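Local coordinates for Lmo1076 protein (Listeria monocytogenes serovar 1/2a, PDB 5JQC) that is a putative secreted autolysin, probably an amidase or related cell-wall hydrolase, here represented by three of its SH3-like GW modules rather than by a catalytic domain, at residues Leu120-Pro125 against Asn129-Ala134; Thr157-Gln162 against Arg174-Tyr179; Thr75-Ser80 against Arg92-Tyr97. One frame throughout, in Å; residues are numbered along the deposited sequence.

Contact 1: Leu120-Pro125 against Asn129-Ala134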
loop_
_atom_site.group_PDB
_atom_site.type_symbol
_atom_site.label_atom_id
_atom_site.label_comp_id
_atom_site.label_asym_id
_atom_site.label_seq_id
_atom_site.Cartn_x
_atom_site.Cartn_y
_atom_site.Cartn_z
ATOM N N LEU A 120 7.245 -9.961 1.608
ATOM C CA LEU A 120 6.088 -9.939 0.733
ATOM C C LEU A 120 4.879 -10.378 1.539
ATOM O O LEU A 120 4.852 -11.501 2.047
ATOM C CB LEU A 120 6.308 -10.847 -0.480
ATOM C CG LEU A 120 5.087 -11.085 -1.373
ATOM C CD1 LEU A 120 4.434 -9.773 -1.813
ATOM C CD2 LEU A 120 5.499 -11.893 -2.589
ATOM N N TRP A 121 3.869 -9.515 1.624
ATOM C CA TRP A 121 2.831 -9.665 2.628
ATOM C C TRP A 121 1.467 -9.777 1.978
ATOM O O TRP A 121 1.245 -9.261 0.878
ATOM C CB TRP A 121 2.828 -8.483 3.601
ATOM C CG TRP A 121 4.112 -8.328 4.363
ATOM C CD1 TRP A 121 5.233 -7.654 3.960
ATOM C CD2 TRP A 121 4.405 -8.849 5.665
ATOM N NE1 TRP A 121 6.205 -7.731 4.929
ATOM C CE2 TRP A 121 5.721 -8.457 5.987
ATOM C CE3 TRP A 121 3.687 -9.615 6.584
ATOM C CZ2 TRP A 121 6.326 -8.800 7.196
ATOM C CZ3 TRP A 121 4.290 -9.955 7.778
ATOM C CH2 TRP A 121 5.597 -9.547 8.074
ATOM N N SER A 122 0.539 -10.423 2.697
ATOM C CA SER A 122 -0.849 -10.528 2.243
ATOM C C SER A 122 -1.716 -9.362 2.697
ATOM O O SER A 122 -2.791 -9.139 2.127
ATOM C CB SER A 122 -1.476 -11.837 2.731
ATOM O OG SER A 122 -1.638 -11.834 4.138
ATOM N N GLU A 123 -1.294 -8.628 3.721
ATOM C CA GLU A 123 -1.904 -7.355 4.074
ATOM C C GLU A 123 -0.788 -6.422 4.507
ATOM O O GLU A 123 0.360 -6.841 4.680
ATOM C CB GLU A 123 -2.940 -7.494 5.201
ATOM C CG GLU A 123 -3.962 -8.587 5.002
ATOM C CD GLU A 123 -5.065 -8.172 4.073
ATOM O OE1 GLU A 123 -5.148 -6.961 3.754
ATOM O OE2 GLU A 123 -5.851 -9.056 3.674
ATOM N N VAL A 124 -1.130 -5.149 4.697
ATOM C CA VAL A 124 -0.226 -4.224 5.373
ATOM C C VAL A 124 0.292 -4.944 6.618
ATOM O O VAL A 124 -0.502 -5.480 7.403
ATOM C CB VAL A 124 -0.926 -2.900 5.717
ATOM C CG1 VAL A 124 0.031 -1.991 6.463
ATOM C CG2 VAL A 124 -1.413 -2.232 4.474
ATOM N N PRO A 125 1.601 -5.039 6.806
ATOM C CA PRO A 125 2.128 -5.888 7.881
ATOM C C PRO A 125 1.714 -5.391 9.258
ATOM O O PRO A 125 1.691 -4.188 9.524
ATOM C CB PRO A 125 3.647 -5.817 7.687
ATOM C CG PRO A 125 3.892 -4.745 6.664
ATOM C CD PRO A 125 2.649 -4.572 5.885
ATOM N N ASN A 129 -5.000 -10.334 9.796
ATOM C CA ASN A 129 -4.912 -11.243 8.655
ATOM C C ASN A 129 -3.669 -11.017 7.797
ATOM O O ASN A 129 -3.595 -11.526 6.676
ATOM C CB ASN A 129 -6.175 -11.162 7.784
ATOM C CG ASN A 129 -7.405 -11.641 8.514
ATOM O OD1 ASN A 129 -7.361 -12.664 9.196
ATOM N ND2 ASN A 129 -8.503 -10.896 8.402
ATOM N N ALA A 130 -2.687 -10.269 8.278
ATOM C CA ALA A 130 -1.469 -10.062 7.505
ATOM C C ALA A 130 -0.523 -11.246 7.712
ATOM O O ALA A 130 -0.157 -11.563 8.851
ATOM C CB ALA A 130 -0.800 -8.747 7.907
ATOM N N LYS A 131 -0.134 -11.901 6.611
ATOM C CA LYS A 131 0.802 -13.020 6.629
ATOM C C LYS A 131 1.944 -12.737 5.667
ATOM O O LYS A 131 1.755 -12.095 4.628
ATOM C CB LYS A 131 0.141 -14.348 6.218
ATOM C CG LYS A 131 -1.093 -14.711 7.027
ATOM C CD LYS A 131 -1.705 -16.040 6.574
ATOM C CE LYS A 131 -2.752 -16.536 7.581
ATOM N NZ LYS A 131 -2.170 -16.681 8.958
ATOM N N LYS A 132 3.131 -13.222 6.016
ATOM C CA LYS A 132 4.304 -13.087 5.155
ATOM C C LYS A 132 4.294 -14.221 4.142
ATOM O O LYS A 132 4.549 -15.373 4.501
ATOM C CB LYS A 132 5.590 -13.111 5.965
ATOM C CG LYS A 132 6.785 -12.510 5.255
ATOM C CD LYS A 132 7.933 -12.361 6.239
ATOM C CE LYS A 132 9.023 -11.433 5.736
ATOM N NZ LYS A 132 9.953 -11.095 6.864
ATOM N N LEU A 133 4.013 -13.879 2.875
ATOM C CA LEU A 133 3.945 -14.858 1.787
ATOM C C LEU A 133 5.317 -15.362 1.370
ATOM O O LEU A 133 5.461 -16.532 0.998
ATOM C CB LEU A 133 3.249 -14.244 0.578
ATOM C CG LEU A 133 1.913 -13.631 0.956
ATOM C CD1 LEU A 133 1.244 -13.014 -0.263
ATOM C CD2 LEU A 133 1.044 -14.706 1.573
ATOM N N ALA A 134 6.329 -14.507 1.395
ATOM C CA ALA A 134 7.663 -14.955 1.045
ATOM C C ALA A 134 8.648 -14.089 1.798
ATOM O O ALA A 134 8.352 -12.939 2.131
ATOM C CB ALA A 134 7.914 -14.893 -0.466
#

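Contact 2: Thr157-Gln162 against Arg174-Tyr179. With SO4 (sulfate ion), chain E.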
loop_
_atom_site.group_PDB
_atom_site.type_symbol
_atom_site.label_atom_id
_atom_site.label_comp_id
_atom_site.label_asym_id
_atom_site.label_seq_id
_atom_site.Cartn_x
_atom_site.Cartn_y
_atom_site.Cartn_z
ATOM N N THR A 157 5.077 3.120 3.960
ATOM C CA THR A 157 4.014 2.955 2.979
ATOM C C THR A 157 4.184 1.625 2.256
ATOM O O THR A 157 5.295 1.269 1.844
ATOM C CB THR A 157 4.031 4.107 1.976
ATOM O OG1 THR A 157 4.067 5.347 2.688
ATOM C CG2 THR A 157 2.800 4.079 1.099
ATOM N N TYR A 158 3.083 0.897 2.120
ATOM C CA TYR A 158 3.046 -0.411 1.489
ATOM C C TYR A 158 2.090 -0.371 0.308
ATOM O O TYR A 158 0.932 0.032 0.459
ATOM C CB TYR A 158 2.588 -1.467 2.480
ATOM C CG TYR A 158 3.595 -1.672 3.585
ATOM C CD1 TYR A 158 4.696 -2.485 3.386
ATOM C CD2 TYR A 158 3.465 -1.022 4.810
ATOM C CE1 TYR A 158 5.636 -2.673 4.361
ATOM C CE2 TYR A 158 4.415 -1.209 5.816
ATOM C CZ TYR A 158 5.497 -2.038 5.575
ATOM O OH TYR A 158 6.454 -2.237 6.541
ATOM N N TYR A 159 2.563 -0.804 -0.854
ATOM C CA TYR A 159 1.736 -0.859 -2.060
ATOM C C TYR A 159 1.188 -2.259 -2.249
ATOM O O TYR A 159 1.940 -3.236 -2.161
ATOM C CB TYR A 159 2.541 -0.507 -3.301
ATOM C CG TYR A 159 2.830 0.936 -3.456
ATOM C CD1 TYR A 159 2.063 1.892 -2.814
ATOM C CD2 TYR A 159 3.872 1.348 -4.260
ATOM C CE1 TYR A 159 2.345 3.234 -2.970
ATOM C CE2 TYR A 159 4.163 2.673 -4.431
ATOM C CZ TYR A 159 3.396 3.617 -3.792
ATOM O OH TYR A 159 3.695 4.951 -3.967
ATOM N N GLN A 160 -0.097 -2.354 -2.550
ATOM C CA GLN A 160 -0.656 -3.591 -3.072
ATOM C C GLN A 160 -0.483 -3.580 -4.586
ATOM O O GLN A 160 -0.739 -2.560 -5.233
ATOM C CB GLN A 160 -2.129 -3.724 -2.689
ATOM C CG GLN A 160 -2.673 -5.107 -2.963
ATOM C CD GLN A 160 -4.137 -5.225 -2.671
ATOM O OE1 GLN A 160 -4.890 -4.271 -2.841
ATOM N NE2 GLN A 160 -4.557 -6.401 -2.216
ATOM N N PHE A 161 -0.034 -4.694 -5.152
ATOM C CA PHE A 161 0.438 -4.673 -6.531
ATOM C C PHE A 161 0.102 -5.967 -7.264
ATOM O O PHE A 161 -0.072 -7.031 -6.663
ATOM C CB PHE A 161 1.952 -4.443 -6.606
ATOM C CG PHE A 161 2.759 -5.637 -6.157
ATOM C CD1 PHE A 161 2.908 -5.923 -4.817
ATOM C CD2 PHE A 161 3.339 -6.483 -7.077
ATOM C CE1 PHE A 161 3.616 -7.022 -4.410
ATOM C CE2 PHE A 161 4.045 -7.575 -6.678
ATOM C CZ PHE A 161 4.190 -7.846 -5.341
ATOM N N GLN A 162 0.059 -5.859 -8.592
ATOM C CA GLN A 162 -0.235 -6.974 -9.485
ATOM C C GLN A 162 0.910 -7.168 -10.467
ATOM O O GLN A 162 1.515 -6.192 -10.931
ATOM C CB GLN A 162 -1.525 -6.733 -10.261
ATOM C CG GLN A 162 -2.696 -6.369 -9.378
ATOM C CD GLN A 162 -3.965 -6.133 -10.183
ATOM O OE1 GLN A 162 -3.990 -5.316 -11.108
ATOM N NE2 GLN A 162 -5.029 -6.843 -9.828
ATOM N N ARG A 174 9.040 1.616 -1.227
ATOM C CA ARG A 174 10.445 1.856 -1.555
ATOM C C ARG A 174 11.025 0.798 -2.478
ATOM O O ARG A 174 12.098 1.027 -3.061
ATOM C CB ARG A 174 11.286 1.922 -0.287
ATOM C CG ARG A 174 11.094 3.167 0.517
ATOM C CD ARG A 174 11.794 3.021 1.864
ATOM N NE ARG A 174 11.115 2.041 2.713
ATOM C CZ ARG A 174 11.491 1.745 3.957
ATOM N NH1 ARG A 174 12.558 2.342 4.477
ATOM N NH2 ARG A 174 10.817 0.844 4.669
ATOM N N ALA A 175 10.336 -0.339 -2.633
ATOM C CA ALA A 175 10.750 -1.398 -3.541
ATOM C C ALA A 175 10.393 -1.121 -4.999
ATOM O O ALA A 175 10.907 -1.818 -5.882
ATOM C CB ALA A 175 10.109 -2.723 -3.112
ATOM N N PHE A 176 9.524 -0.144 -5.278
ATOM C CA PHE A 176 9.049 0.138 -6.626
ATOM C C PHE A 176 9.709 1.380 -7.207
ATOM O O PHE A 176 9.958 2.363 -6.503
ATOM C CB PHE A 176 7.549 0.380 -6.663
ATOM C CG PHE A 176 6.725 -0.748 -6.163
ATOM C CD1 PHE A 176 6.618 -0.992 -4.807
ATOM C CD2 PHE A 176 5.976 -1.513 -7.046
ATOM C CE1 PHE A 176 5.812 -2.006 -4.335
ATOM C CE2 PHE A 176 5.162 -2.530 -6.586
ATOM C CZ PHE A 176 5.080 -2.779 -5.228
ATOM N N HIS A 177 9.934 1.344 -8.521
ATOM C CA HIS A 177 10.201 2.530 -9.328
ATOM C C HIS A 177 8.914 2.835 -10.084
ATOM O O HIS A 177 8.546 2.105 -11.011
ATOM C CB HIS A 177 11.354 2.304 -10.299
ATOM C CG HIS A 177 11.595 3.459 -11.220
ATOM N ND1 HIS A 177 12.529 4.440 -10.957
ATOM C CD2 HIS A 177 11.005 3.811 -12.390
ATOM C CE1 HIS A 177 12.519 5.332 -11.933
ATOM N NE2 HIS A 177 11.603 4.974 -12.814
ATOM N N VAL A 178 8.236 3.913 -9.708
ATOM C CA VAL A 178 6.946 4.224 -10.315
ATOM C C VAL A 178 7.157 5.016 -11.598
ATOM O O VAL A 178 7.899 6.013 -11.617
ATOM C CB VAL A 178 6.052 4.996 -9.339
ATOM C CG1 VAL A 178 4.646 5.137 -9.924
ATOM C CG2 VAL A 178 6.014 4.287 -7.985
ATOM N N TYR A 179 6.505 4.574 -12.677
ATOM C CA TYR A 179 6.544 5.308 -13.931
ATOM C C TYR A 179 5.668 6.546 -13.836
ATOM O O TYR A 179 4.600 6.518 -13.218
ATOM C CB TYR A 179 6.077 4.433 -15.096
ATOM C CG TYR A 179 6.907 3.169 -15.252
ATOM C CD1 TYR A 179 8.274 3.237 -15.429
ATOM C CD2 TYR A 179 6.307 1.915 -15.238
ATOM C CE1 TYR A 179 9.021 2.099 -15.583
ATOM C CE2 TYR A 179 7.034 0.780 -15.381
ATOM C CZ TYR A 179 8.395 0.865 -15.556
ATOM O OH TYR A 179 9.131 -0.286 -15.717
HETATM S S SO4 E . 12.923 0.470 7.685
HETATM O O1 SO4 E . 11.635 1.110 7.481
HETATM O O2 SO4 E . 12.969 -0.810 6.959
HETATM O O3 SO4 E . 13.997 1.332 7.145
HETATM O O4 SO4 E . 13.164 0.225 9.113
HETATM O O HOH W 1 9.112 -1.924 5.096
#

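Contact 3: Thr75-Ser80 against Arg92-Tyr97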
loop_
_atom_site.group_PDB
_atom_site.type_symbol
_atom_site.label_atom_id
_atom_site.label_comp_id
_atom_site.label_asym_id
_atom_site.label_seq_id
_atom_site.Cartn_x
_atom_site.Cartn_y
_atom_site.Cartn_z
ATOM N N THR A 75 -10.892 -2.607 32.929
ATOM C CA THR A 75 -11.625 -2.395 31.684
ATOM C C THR A 75 -12.041 -3.740 31.115
ATOM O O THR A 75 -11.204 -4.631 30.958
ATOM C CB THR A 75 -10.779 -1.643 30.653
ATOM O OG1 THR A 75 -10.499 -0.328 31.145
ATOM C CG2 THR A 75 -11.523 -1.520 29.330
ATOM N N TRP A 76 -13.335 -3.887 30.829
ATOM C CA TRP A 76 -13.877 -5.081 30.192
ATOM C C TRP A 76 -14.343 -4.739 28.780
ATOM O O TRP A 76 -14.928 -3.674 28.559
ATOM C CB TRP A 76 -15.028 -5.666 31.036
ATOM C CG TRP A 76 -14.479 -6.501 32.141
ATOM C CD1 TRP A 76 -14.308 -7.856 32.137
ATOM C CD2 TRP A 76 -13.941 -6.034 33.382
ATOM N NE1 TRP A 76 -13.717 -8.263 33.304
ATOM C CE2 TRP A 76 -13.483 -7.164 34.089
ATOM C CE3 TRP A 76 -13.818 -4.771 33.974
ATOM C CZ2 TRP A 76 -12.921 -7.073 35.361
ATOM C CZ3 TRP A 76 -13.253 -4.683 35.233
ATOM C CH2 TRP A 76 -12.810 -5.827 35.913
ATOM N N VAL A 77 -14.080 -5.637 27.827
ATOM C CA VAL A 77 -14.439 -5.413 26.430
ATOM C C VAL A 77 -15.330 -6.549 25.928
ATOM O O VAL A 77 -15.123 -7.721 26.261
ATOM C CB VAL A 77 -13.179 -5.254 25.539
ATOM C CG1 VAL A 77 -12.264 -4.176 26.102
ATOM C CG2 VAL A 77 -12.419 -6.557 25.377
ATOM N N GLN A 78 -16.332 -6.191 25.117
ATOM C CA GLN A 78 -17.255 -7.160 24.524
ATOM C C GLN A 78 -16.709 -7.639 23.184
ATOM O O GLN A 78 -16.671 -6.870 22.220
ATOM C CB GLN A 78 -18.651 -6.551 24.325
ATOM C CG GLN A 78 -19.642 -7.501 23.654
ATOM C CD GLN A 78 -20.887 -6.809 23.114
ATOM O OE1 GLN A 78 -20.796 -5.891 22.304
ATOM N NE2 GLN A 78 -22.056 -7.254 23.561
ATOM N N PHE A 79 -16.312 -8.908 23.120
ATOM C CA PHE A 79 -15.716 -9.496 21.932
ATOM C C PHE A 79 -16.651 -10.521 21.308
ATOM O O PHE A 79 -17.527 -11.083 21.972
ATOM C CB PHE A 79 -14.390 -10.182 22.247
ATOM C CG PHE A 79 -14.534 -11.402 23.116
ATOM C CD1 PHE A 79 -14.895 -11.283 24.451
ATOM C CD2 PHE A 79 -14.297 -12.668 22.606
ATOM C CE1 PHE A 79 -15.029 -12.395 25.246
ATOM C CE2 PHE A 79 -14.425 -13.788 23.410
ATOM C CZ PHE A 79 -14.793 -13.645 24.729
ATOM N N SER A 80 -16.417 -10.789 20.022
ATOM C CA SER A 80 -17.222 -11.712 19.236
ATOM C C SER A 80 -16.319 -12.626 18.423
ATOM O O SER A 80 -15.343 -12.171 17.815
ATOM C CB SER A 80 -18.153 -10.954 18.292
ATOM O OG SER A 80 -17.405 -10.321 17.263
ATOM N N ARG A 92 -7.132 -6.751 29.233
ATOM C CA ARG A 92 -5.761 -7.258 29.277
ATOM C C ARG A 92 -5.640 -8.645 28.662
ATOM O O ARG A 92 -4.544 -9.043 28.257
ATOM C CB ARG A 92 -5.250 -7.286 30.723
ATOM C CG ARG A 92 -4.915 -5.918 31.327
ATOM C CD ARG A 92 -4.525 -6.057 32.808
ATOM N NE ARG A 92 -5.636 -6.627 33.567
ATOM C CZ ARG A 92 -5.538 -7.192 34.774
ATOM N NH1 ARG A 92 -4.360 -7.294 35.404
ATOM N NH2 ARG A 92 -6.637 -7.677 35.347
ATOM N N ALA A 93 -6.736 -9.387 28.567
ATOM C CA ALA A 93 -6.687 -10.684 27.910
ATOM C C ALA A 93 -6.489 -10.602 26.392
ATOM O O ALA A 93 -6.408 -11.654 25.751
ATOM C CB ALA A 93 -7.968 -11.467 28.226
ATOM N N PHE A 94 -6.394 -9.404 25.793
ATOM C CA PHE A 94 -6.387 -9.260 24.336
ATOM C C PHE A 94 -5.175 -8.468 23.848
ATOM O O PHE A 94 -4.698 -7.554 24.526
ATOM C CB PHE A 94 -7.648 -8.530 23.806
ATOM C CG PHE A 94 -8.958 -9.129 24.244
ATOM C CD1 PHE A 94 -9.488 -8.847 25.492
ATOM C CD2 PHE A 94 -9.687 -9.928 23.376
ATOM C CE1 PHE A 94 -10.711 -9.385 25.872
ATOM C CE2 PHE A 94 -10.903 -10.464 23.749
ATOM C CZ PHE A 94 -11.417 -10.193 24.994
ATOM N N VAL A 95 -4.725 -8.793 22.628
ATOM C CA VAL A 95 -3.757 -7.986 21.875
ATOM C C VAL A 95 -4.464 -7.397 20.653
ATOM O O VAL A 95 -4.841 -8.133 19.730
ATOM C CB VAL A 95 -2.535 -8.804 21.446
ATOM C CG1 VAL A 95 -1.573 -7.933 20.660
ATOM C CG2 VAL A 95 -1.821 -9.384 22.671
ATOM N N TYR A 96 -4.644 -6.074 20.642
ATOM C CA TYR A 96 -5.320 -5.417 19.530
ATOM C C TYR A 96 -4.393 -5.328 18.327
ATOM O O TYR A 96 -3.205 -5.009 18.462
ATOM C CB TYR A 96 -5.769 -4.001 19.904
ATOM C CG TYR A 96 -6.967 -3.900 20.820
ATOM C CD1 TYR A 96 -7.317 -4.941 21.674
ATOM C CD2 TYR A 96 -7.748 -2.749 20.829
ATOM C CE1 TYR A 96 -8.411 -4.835 22.510
ATOM C CE2 TYR A 96 -8.851 -2.630 21.660
ATOM C CZ TYR A 96 -9.181 -3.677 22.497
ATOM O OH TYR A 96 -10.273 -3.573 23.332
ATOM N N TYR A 97 -4.947 -5.600 17.141
ATOM C CA TYR A 97 -4.207 -5.366 15.910
ATOM C C TYR A 97 -4.232 -3.878 15.561
ATOM O O TYR A 97 -5.281 -3.235 15.648
ATOM C CB TYR A 97 -4.804 -6.159 14.759
ATOM C CG TYR A 97 -4.582 -7.651 14.830
ATOM C CD1 TYR A 97 -3.343 -8.209 14.538
ATOM C CD2 TYR A 97 -5.623 -8.507 15.148
ATOM C CE1 TYR A 97 -3.150 -9.579 14.586
ATOM C CE2 TYR A 97 -5.436 -9.874 15.197
ATOM C CZ TYR A 97 -4.205 -10.403 14.917
ATOM O OH TYR A 97 -4.041 -11.765 14.982
#

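Contact 1: Leu120-Pro125 against Asn129-Ala134
W121 lies between K132 and P125 in a short antiparallel hairpin of the middle GW module, an SH3-like domain, and a classic beta bulge breaks the register beside it. K132 runs across one indole face: its CB stands 4.1 Å from the centroid of the six-membered ring and 18° off the ring normal, a CH-pi contact, while CD and CE continue over CZ2. The lysine reaches this far because CG is anti to the backbone N (chi1 -160°) and the chain stays extended beyond it. On the opposite face P125 CB sits 3.7 Å above the plane, over the ring centre, so the indole is sandwiched between a residue of each segment.

At the bulge two residues, L133 and A134, stand opposite the single L120. L120 O takes the shorter bond from L133 N at 2.7 Å and a weak one from A134 N, while L120 N donates to A134 O. L120 CG packs obliquely on L133 CB, and its side chain continues onto F161 and I168 of neighbouring strands.

Past W121 the strand pairing gives way to a mixed grip on K131. S122 N donates to K131 O. The serine hydroxyl, set between the backbone N and the carbonyl carbon (chi1 68°), turns toward the other segment, and K131 N donates to S122 OG at 2.9 Å.

Contact 2: Thr157-Gln162 against Arg174-Tyr179
F176 lays one ring face against the edge of Y159, whose CD2 meets F176 CD1 at 3.6 Å, off centre toward the rim. The planes stand at 64°, an edge-to-face pair. F176 then turns its own edge to F161: this second pair is offset edge-to-face, with planes at 74° and centroids 5.5 Å apart. F161 CB and CG meet F176 CE2 and CZ near the plane of the F176 ring, which therefore works by a face toward one aromatic and by an edge toward the other. With CG between the backbone N and the carbonyl carbon, the F161 ring is set to receive that edge. V178 CG2 lies farther along Y159, near CE2.

Y159, F161 and F176 form an aromatic cluster within the SH3-like fold of the middle GW module, where residues 157-162 of strand 156-163 and the short strand 176-178, at 77° to each other, face across the interior. I147 touches both Y159 and F176, and L106 and I112 of strand 103-112 extend the apolar packing.

At the margin, R174 meets a sulfate, probably from the crystallisation liquor, edge-on with its guanidinium. R174 NH2 donates to sulfate O1 at 2.9 Å and R174 NH1 to sulfate O3 at 3.2 Å, with a weak third bond from NH1 to O1. D172 makes a salt bridge to R174 NH2 and would partly offset its charge. The same NH2 gives a weak bond to a water that is also hydrogen-bonded to Y158 OH at 3.0 Å.

Contact 3: Thr75-Ser80 against Arg92-Tyr97
The interior of the first GW module, an SH3-like fold, is spanned here between residues 75-80 of strand 74-81 and the short strand 94-96, which cross at 74° with their axes 11.0 Å apart. Side chains alone bridge that separation. F94 lies at the middle of the packing, with V77 and F79 of the facing strand against different parts of its ring.

F79 and F94 make an offset edge-to-face pair, centroids 5.4 Å apart and planes at 61°, in which F94 presents its edge to the F79 face. F79 CD1 meets F94 CZ at 3.7 Å, close to the plane of the F94 ring, and the two side chains run nearly at right angles. The F79 ring is brought up to that edge by its first torsion, which sets CG between the backbone N and the carbonyl carbon (chi1 67°). Y58 adds another edge-to-face partner to F79, and M89 touches both phenylalanines from strand 84-90.

V77 divides its two methyl groups between partners that approach from the opposite direction. CG2 comes to F94 CE1 at 3.3 Å, a tight apolar contact made obliquely to the ring. Y96 reaches inward from the same short strand as F94, with F94 CB at the edge of its ring and in its plane. Its hydroxyl is hydrogen-bonded to E68, so the polar end is satisfied even where it borders the apolar valine: Y96 OH lies 3.5 Å from V77 CG1.

Overall arrangement
Contacts 1 and 2 belong to the middle GW module and contact 3 to the first. Contacts 2 and 3 occupy equivalent places in their modules, between the third strand of the sheet and its short last strand, with a phenylalanine pair in common; Y159 and V178 of contact 2 correspond to V77 and Y96 of contact 3. Their centres are 34 Å apart. Contact 1 touches contact 2 directly: P125 CG packs on Y158 CZ at 3.3 Å, and L120 CD1 on F161 CE1 at 3.9 Å. The nearest atoms of contacts 1 and 3 are about 5 Å apart, without touching. The sulfate is bound by R174 of contact 2.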